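Local coordinates for serine-rich secreted cell wall anchored (LPXTG-motif ) protein (Lactobacillus reuteri ATCC 53608, PDB 5NXK), which probably acts as a secreted, cell-wall-anchored adhesin with a beta-solenoid binding region that helps the bacterium interact with its host's gut, at residues Y51-N56 against Q143-E148; E8-A13 against I28-A33. All blocks are in the same frame, centred on the assembly; numbering follows the deposited sequence.

Interaction 1: residues Y51-N56 against Q143-E148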
ATOM      1  N   TYR A  51       9.472  -9.953  14.460  1.00 33.26           N
ATOM      2  CA  TYR A  51       8.511  -8.883  14.239  1.00 31.28           C
ATOM      3  C   TYR A  51       9.063  -7.536  14.693  1.00 37.62           C
ATOM      4  O   TYR A  51       9.993  -7.467  15.491  1.00 32.59           O
ATOM      5  CB  TYR A  51       7.167  -9.181  14.942  1.00 34.78           C
ATOM      6  CG  TYR A  51       7.137  -9.038  16.463  1.00 33.94           C
ATOM      7  CD1 TYR A  51       7.186  -7.783  17.073  1.00 34.88           C
ATOM      8  CD2 TYR A  51       6.984 -10.154  17.279  1.00 37.58           C
ATOM      9  CE1 TYR A  51       7.138  -7.648  18.450  1.00 36.92           C
ATOM     10  CE2 TYR A  51       6.931 -10.030  18.667  1.00 41.74           C
ATOM     11  CZ  TYR A  51       7.010  -8.772  19.245  1.00 41.94           C
ATOM     12  OH  TYR A  51       6.959  -8.630  20.618  1.00 41.35           O
ATOM     13  N   ILE A  52       8.478  -6.470  14.158  1.00 31.53           N
ATOM     14  CA  ILE A  52       8.677  -5.136  14.678  1.00 34.95           C
ATOM     15  C   ILE A  52       7.307  -4.560  14.989  1.00 37.45           C
ATOM     16  O   ILE A  52       6.422  -4.529  14.122  1.00 38.09           O
ATOM     17  CB  ILE A  52       9.407  -4.219  13.674  1.00 34.71           C
ATOM     18  CG1 ILE A  52      10.708  -4.869  13.198  1.00 31.53           C
ATOM     19  CG2 ILE A  52       9.668  -2.853  14.300  1.00 29.95           C
ATOM     20  CD1 ILE A  52      11.393  -4.122  12.102  1.00 30.61           C
ATOM     21  N   ASN A  53       7.122  -4.101  16.214  1.00 30.00           N
ATOM     22  CA  ASN A  53       5.821  -3.599  16.633  1.00 30.41           C
ATOM     23  C   ASN A  53       5.888  -2.097  16.941  1.00 33.49           C
ATOM     24  O   ASN A  53       6.436  -1.677  17.967  1.00 35.59           O
ATOM     25  CB  ASN A  53       5.329  -4.402  17.840  1.00 31.92           C
ATOM     26  CG  ASN A  53       3.981  -3.933  18.356  1.00 38.66           C
ATOM     27  OD1 ASN A  53       3.233  -3.248  17.660  1.00 39.86           O
ATOM     28  ND2 ASN A  53       3.660  -4.317  19.592  1.00 38.92           N
ATOM     29  N   ALA A  54       5.337  -1.293  16.037  1.00 27.36           N
ATOM     30  CA  ALA A  54       5.378   0.159  16.160  1.00 27.72           C
ATOM     31  C   ALA A  54       4.170   0.641  16.953  1.00 34.94           C
ATOM     32  O   ALA A  54       3.054   0.729  16.428  1.00 30.82           O
ATOM     33  CB  ALA A  54       5.414   0.819  14.788  1.00 29.84           C
ATOM     34  N   LEU A  55       4.399   0.927  18.230  1.00 34.35           N
ATOM     35  CA  LEU A  55       3.310   1.217  19.152  1.00 38.24           C
ATOM     36  C   LEU A  55       2.899   2.678  19.145  1.00 43.16           C
ATOM     37  O   LEU A  55       1.816   3.020  19.619  1.00 55.03           O
ATOM     38  CB  LEU A  55       3.686   0.802  20.567  1.00 40.70           C
ATOM     39  CG  LEU A  55       3.626  -0.704  20.804  1.00 46.30           C
ATOM     40  CD1 LEU A  55       3.979  -1.012  22.246  1.00 45.06           C
ATOM     41  CD2 LEU A  55       2.248  -1.250  20.441  1.00 43.11           C
ATOM     42  N   ASN A  56       3.769   3.542  18.637  1.00 42.19           N
ATOM     43  CA  ASN A  56       3.520   4.971  18.703  1.00 49.30           C
ATOM     44  C   ASN A  56       2.626   5.494  17.580  1.00 53.88           C
ATOM     45  O   ASN A  56       2.906   5.286  16.396  1.00 47.21           O
ATOM     46  CB  ASN A  56       4.852   5.723  18.693  1.00 60.16           C
ATOM     47  CG  ASN A  56       4.740   7.119  19.272  1.00 72.30           C
ATOM     48  OD1 ASN A  56       3.778   7.441  19.974  1.00 72.02           O
ATOM     49  ND2 ASN A  56       5.729   7.957  18.984  1.00 79.26           N
ATOM     50  N   GLN A 143      -0.006  -8.575  24.486  1.00 61.90           N
ATOM     51  CA  GLN A 143      -0.488  -7.206  24.572  1.00 64.62           C
ATOM     52  C   GLN A 143      -1.409  -6.877  23.397  1.00 59.27           C
ATOM     53  O   GLN A 143      -1.053  -7.093  22.231  1.00 55.73           O
ATOM     54  CB  GLN A 143       0.677  -6.221  24.653  1.00 71.18           C
ATOM     55  CG  GLN A 143       0.307  -4.970  25.431  1.00 83.71           C
ATOM     56  CD  GLN A 143       0.266  -5.232  26.933  1.00 93.54           C
ATOM     57  OE1 GLN A 143      -0.723  -4.933  27.608  1.00 98.64           O
ATOM     58  NE2 GLN A 143       1.347  -5.796  27.459  1.00 93.28           N
ATOM     59  N   SER A 144      -2.608  -6.401  23.720  1.00 54.02           N
ATOM     60  CA  SER A 144      -3.566  -5.976  22.703  1.00 53.42           C
ATOM     61  C   SER A 144      -3.420  -4.481  22.402  1.00 45.91           C
ATOM     62  O   SER A 144      -3.298  -3.659  23.312  1.00 46.11           O
ATOM     63  CB  SER A 144      -4.994  -6.292  23.142  1.00 52.24           C
ATOM     64  OG  SER A 144      -5.916  -6.033  22.094  1.00 54.30           O
ATOM     65  N   CYS A 145      -3.427  -4.135  21.117  1.00 43.29           N
ATOM     66  CA  CYS A 145      -3.289  -2.751  20.684  1.00 39.86           C
ATOM     67  C   CYS A 145      -4.404  -2.369  19.725  1.00 36.00           C
ATOM     68  O   CYS A 145      -4.676  -3.096  18.766  1.00 34.50           O
ATOM     69  CB  CYS A 145      -1.924  -2.531  20.015  1.00 40.39           C
ATOM     70  SG  CYS A 145      -0.555  -3.498  20.737  1.00 74.39           S
ATOM     71  N   GLY A 146      -5.066  -1.248  20.001  1.00 35.28           N
ATOM     72  CA  GLY A 146      -6.047  -0.701  19.078  1.00 33.95           C
ATOM     73  C   GLY A 146      -5.337   0.060  17.968  1.00 35.60           C
ATOM     74  O   GLY A 146      -4.313   0.689  18.212  1.00 40.47           O
ATOM     75  N   THR A 147      -5.864  -0.001  16.748  1.00 32.37           N
ATOM     76  CA  THR A 147      -5.248   0.705  15.633  1.00 29.55           C
ATOM     77  C   THR A 147      -6.026   1.974  15.321  1.00 36.18           C
ATOM     78  O   THR A 147      -7.184   2.118  15.724  1.00 32.96           O
ATOM     79  CB  THR A 147      -5.196  -0.158  14.347  1.00 33.32           C
ATOM     80  OG1 THR A 147      -6.535  -0.443  13.915  1.00 35.49           O
ATOM     81  CG2 THR A 147      -4.440  -1.477  14.574  1.00 27.73           C
ATOM     82  N   GLU A 148      -5.387   2.897  14.612  1.00 30.94           N
ATOM     83  CA  GLU A 148      -6.110   4.013  14.020  1.00 35.41           C
ATOM     84  C   GLU A 148      -5.973   3.918  12.508  1.00 35.37           C
ATOM     85  O   GLU A 148      -5.005   3.357  11.987  1.00 31.45           O
ATOM     86  CB  GLU A 148      -5.581   5.367  14.506  1.00 40.06           C
ATOM     87  CG  GLU A 148      -5.679   5.609  15.999  1.00 53.90           C
ATOM     88  CD  GLU A 148      -4.952   6.881  16.414  1.00 64.52           C
ATOM     89  OE1 GLU A 148      -5.555   7.972  16.306  1.00 70.27           O
ATOM     90  OE2 GLU A 148      -3.776   6.792  16.831  1.00 65.26           O
TER

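Interaction 2: residues E8-A13 against I28-A33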
ATOM      1  N   GLU A   8      16.626   0.980  20.340  1.00 35.83           N
ATOM      2  CA  GLU A   8      17.755   1.902  20.235  1.00 38.18           C
ATOM      3  C   GLU A   8      18.756   1.456  19.168  1.00 40.83           C
ATOM      4  O   GLU A   8      19.278   2.288  18.417  1.00 40.65           O
ATOM      5  CB  GLU A   8      18.465   2.046  21.586  1.00 46.10           C
ATOM      6  CG  GLU A   8      17.713   2.888  22.608  1.00 57.43           C
ATOM      7  CD  GLU A   8      17.253   4.234  22.058  1.00 70.43           C
ATOM      8  OE1 GLU A   8      18.096   4.993  21.528  1.00 72.57           O
ATOM      9  OE2 GLU A   8      16.042   4.537  22.162  1.00 75.22           O
ATOM     10  N   GLU A   9      19.016   0.152  19.080  1.00 34.16           N
ATOM     11  CA  GLU A   9      19.937  -0.333  18.048  1.00 37.14           C
ATOM     12  C   GLU A   9      19.330  -0.181  16.645  1.00 36.44           C
ATOM     13  O   GLU A   9      20.026   0.195  15.690  1.00 34.67           O
ATOM     14  CB  GLU A   9      20.318  -1.796  18.307  1.00 38.13           C
ATOM     15  CG  GLU A   9      21.182  -2.004  19.557  1.00 43.90           C
ATOM     16  CD  GLU A   9      21.403  -3.474  19.927  1.00 45.27           C
ATOM     17  OE1 GLU A   9      20.851  -4.373  19.261  1.00 41.50           O
ATOM     18  OE2 GLU A   9      22.152  -3.730  20.897  1.00 55.64           O
ATOM     19  N   LEU A  10      18.034  -0.454  16.518  1.00 34.87           N
ATOM     20  CA  LEU A  10      17.388  -0.302  15.214  1.00 34.55           C
ATOM     21  C   LEU A  10      17.408   1.165  14.787  1.00 36.41           C
ATOM     22  O   LEU A  10      17.696   1.488  13.633  1.00 38.46           O
ATOM     23  CB  LEU A  10      15.952  -0.825  15.240  1.00 37.21           C
ATOM     24  CG  LEU A  10      15.221  -0.762  13.893  1.00 36.42           C
ATOM     25  CD1 LEU A  10      15.989  -1.548  12.819  1.00 32.49           C
ATOM     26  CD2 LEU A  10      13.795  -1.287  14.031  1.00 38.33           C
ATOM     27  N   LYS A  11      17.079   2.043  15.728  1.00 33.54           N
ATOM     28  CA  LYS A  11      17.083   3.476  15.497  1.00 34.55           C
ATOM     29  C   LYS A  11      18.462   3.943  15.068  1.00 38.81           C
ATOM     30  O   LYS A  11      18.597   4.696  14.097  1.00 39.65           O
ATOM     31  CB  LYS A  11      16.637   4.227  16.750  1.00 33.26           C
ATOM     32  CG  LYS A  11      16.734   5.737  16.610  1.00 33.55           C
ATOM     33  CD  LYS A  11      16.272   6.460  17.871  1.00 40.81           C
ATOM     34  CE  LYS A  11      16.506   7.961  17.748  1.00 46.35           C
ATOM     35  NZ  LYS A  11      16.159   8.697  18.995  1.00 52.61           N
ATOM     36  N   ALA A  12      19.483   3.493  15.790  1.00 37.52           N
ATOM     37  CA  ALA A  12      20.848   3.896  15.474  1.00 41.76           C
ATOM     38  C   ALA A  12      21.235   3.436  14.068  1.00 38.31           C
ATOM     39  O   ALA A  12      21.784   4.212  13.293  1.00 41.20           O
ATOM     40  CB  ALA A  12      21.827   3.337  16.516  1.00 43.12           C
ATOM     41  N   ALA A  13      20.895   2.199  13.720  1.00 35.11           N
ATOM     42  CA  ALA A  13      21.251   1.666  12.406  1.00 41.02           C
ATOM     43  C   ALA A  13      20.524   2.405  11.275  1.00 47.55           C
ATOM     44  O   ALA A  13      21.118   2.724  10.241  1.00 45.33           O
ATOM     45  CB  ALA A  13      20.941   0.187  12.344  1.00 35.61           C
ATOM     46  N   ILE A  28      11.319  -6.691  17.929  1.00 34.49           N
ATOM     47  CA  ILE A  28      11.564  -5.343  18.398  1.00 30.28           C
ATOM     48  C   ILE A  28      10.263  -4.590  18.615  1.00 37.05           C
ATOM     49  O   ILE A  28       9.383  -4.580  17.743  1.00 35.59           O
ATOM     50  CB  ILE A  28      12.443  -4.571  17.402  1.00 38.05           C
ATOM     51  CG1 ILE A  28      13.797  -5.285  17.262  1.00 39.10           C
ATOM     52  CG2 ILE A  28      12.611  -3.128  17.853  1.00 37.98           C
ATOM     53  CD1 ILE A  28      14.828  -4.525  16.488  1.00 34.71           C
ATOM     54  N   THR A  29      10.145  -3.951  19.774  1.00 35.06           N
ATOM     55  CA  THR A  29       9.012  -3.073  20.032  1.00 39.98           C
ATOM     56  C   THR A  29       9.455  -1.615  20.022  1.00 38.77           C
ATOM     57  O   THR A  29      10.364  -1.226  20.762  1.00 41.06           O
ATOM     58  CB  THR A  29       8.344  -3.384  21.376  1.00 41.33           C
ATOM     59  OG1 THR A  29       7.855  -4.728  21.366  1.00 46.38           O
ATOM     60  CG2 THR A  29       7.183  -2.430  21.621  1.00 37.31           C
ATOM     61  N   LEU A  30       8.794  -0.811  19.197  1.00 35.90           N
ATOM     62  CA  LEU A  30       9.111   0.606  19.077  1.00 37.48           C
ATOM     63  C   LEU A  30       8.109   1.470  19.840  1.00 46.91           C
ATOM     64  O   LEU A  30       6.921   1.509  19.498  1.00 51.66           O
ATOM     65  CB  LEU A  30       9.136   1.034  17.602  1.00 36.95           C
ATOM     66  CG  LEU A  30       9.990   0.208  16.635  1.00 38.22           C
ATOM     67  CD1 LEU A  30       9.830   0.719  15.207  1.00 35.27           C
ATOM     68  CD2 LEU A  30      11.446   0.232  17.057  1.00 36.89           C
ATOM     69  N   ASN A  31       8.589   2.162  20.868  1.00 42.02           N
ATOM     70  CA  ASN A  31       7.758   3.105  21.610  1.00 42.33           C
ATOM     71  C   ASN A  31       7.759   4.479  20.945  1.00 40.37           C
ATOM     72  O   ASN A  31       6.896   5.324  21.208  1.00 38.50           O
ATOM     73  CB  ASN A  31       8.240   3.213  23.055  1.00 47.02           C
ATOM     74  CG  ASN A  31       8.159   1.887  23.792  1.00 55.00           C
ATOM     75  OD1 ASN A  31       9.179   1.317  24.179  1.00 66.58           O
ATOM     76  ND2 ASN A  31       6.945   1.377  23.965  1.00 49.96           N
ATOM     77  N   ASN A  32       8.720   4.683  20.056  1.00 39.91           N
ATOM     78  CA  ASN A  32       8.817   5.936  19.326  1.00 43.54           C
ATOM     79  C   ASN A  32       8.907   5.683  17.824  1.00 40.82           C
ATOM     80  O   ASN A  32       9.319   4.604  17.403  1.00 46.44           O
ATOM     81  CB  ASN A  32      10.052   6.698  19.798  1.00 47.31           C
ATOM     82  CG  ASN A  32       9.997   7.022  21.270  1.00 57.17           C
ATOM     83  OD1 ASN A  32       9.244   7.894  21.698  1.00 61.57           O
ATOM     84  ND2 ASN A  32      10.761   6.277  22.066  1.00 59.30           N
ATOM     85  N   ALA A  33       8.518   6.668  17.022  1.00 35.83           N
ATOM     86  CA  ALA A  33       8.754   6.602  15.584  1.00 38.58           C
ATOM     87  C   ALA A  33      10.235   6.849  15.318  1.00 40.35           C
ATOM     88  O   ALA A  33      10.872   7.617  16.031  1.00 42.14           O
ATOM     89  CB  ALA A  33       7.896   7.621  14.832  1.00 33.21           C
TER

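Interaction 1: residues Y51-N56 against Q143-E148
Leu-55 meets Cys-145 in a small contact of one methyl with one sulfur. CD2 of Leu-55 lies 3.6 Å from SG of Cys-145. The other methyl of Leu-55, CD1, stays farther away. CD1 extends the chain (chi2 -178°), and with CG beside the backbone N (chi1 -76°) CD2 is the branch that meets the sulfur. Asn-53, on the strand, stands beside Leu-55, the first residue after it. The ND2 of Asn-53 is 4.4 Å from SG of Cys-145, a flanking approach and not a bond. With CG anti to the backbone N (chi1 179°), the amide of Asn-53 reaches out from the sheet toward the hairpin. ND2 of Asn-53 also lies 3.5 Å from CD2 of Leu-55, so the amide and the methyl are packed together where they face the sulfur.

Strand 51-54 belongs to a parallel sheet of the beta-solenoid. Strand 143-146 pairs antiparallel with strand 137-140 in a beta-hairpin, an excursion from the solenoid coils that packs back on an earlier strand of that sheet. Tyr-138 of the partner strand touches Cys-145 and hydrogen-bonds through OH to OD1 of Asn-53. Tyr-51 gives a second polar tie, from its OH to Asp-141 in the hairpin turn.

The rest is loose. The nearest backbones, at Leu-55 and Cys-145, keep their CA atoms 7.9 Å apart. Gln-143 starts toward the sheet, but its end leads away and is poorly ordered. Glu-148 looks instead to Lys-86, in a long and weak ion pair. About 79 Å² is buried between the segments.

The chemistry implies a join of mixed character. Leu-55 and Cys-145 meet by van der Waals contact alone. Directional bonds from this strand to the hairpin include those of Asn-53 with Tyr-138 and Tyr-51 with Asp-141.

Interaction 2: residues E8-A13 against I28-A33
Leu-10 projects from the helix and overlaps Ile-28 and Leu-30, which stand on the edge of a sheet. The helix is the N-terminal cap of the beta-solenoid, a feature known from pectate-lyase-like folds. Strand 28-30 is the first strand of its parallel sheet, and helix 7-14 lies across this end of the coil.

Leu-10 carries the helix side of the contact. Its CB lies 4.1 Å from CD1 of Ile-28. Its CD2 is 4.2 Å from that same methyl and 4.1 Å from CD2 of Leu-30. The side chains of Leu-10 and Ile-28 run at a slant to each other. Those of Leu-10 and Leu-30 are close to perpendicular. CG of Leu-10 is anti to the backbone N (chi1 -177°), which sends the branch out from the helix toward the strand. The end of Leu-30, through CD2, comes in against Leu-10.

All three side chains are buried, and the contact is purely apolar. The spacings are ordinary for methyl packing. Val-4 of strand 3-4 touches both Leu-10 and Ile-28, and Ile-22 of strand 21-24 touches Leu-10. The helix therefore covers apolar side chains from more than one sheet of the solenoid.

Polar bonds lie at the margin. Both carboxylate oxygens of Glu-7 are used: OE1 accepts from N of Asn-31 and OE2 from N of Asn-32. This ties the start of the helix to the turn after the strand.

Ile-28 and Leu-30 also pack on each other, with CG2 of Ile-28 3.6 Å from CD2 of Leu-30.

Overall arrangement
After the short strand 3-4 the chain forms helix 7-14 and then passes through strand 21-24 to strand 28-30. There interaction 2 closes a short loop of 14 residues and covers the first end of the solenoid. The next coil brings strand 51-54 alongside strand 28-30. Interaction 1 opens on it and closes 86 residues later, when the hairpin folds back onto the sheet. The two contacts follow in series and neither nest nor cross. Their centres are 14 Å apart. Backbone bonds between the neighbouring strands join them directly, and Leu-55 packs on Thr-29. Terminal helix, sheet edge and hairpin are thus connected through one parallel sheet.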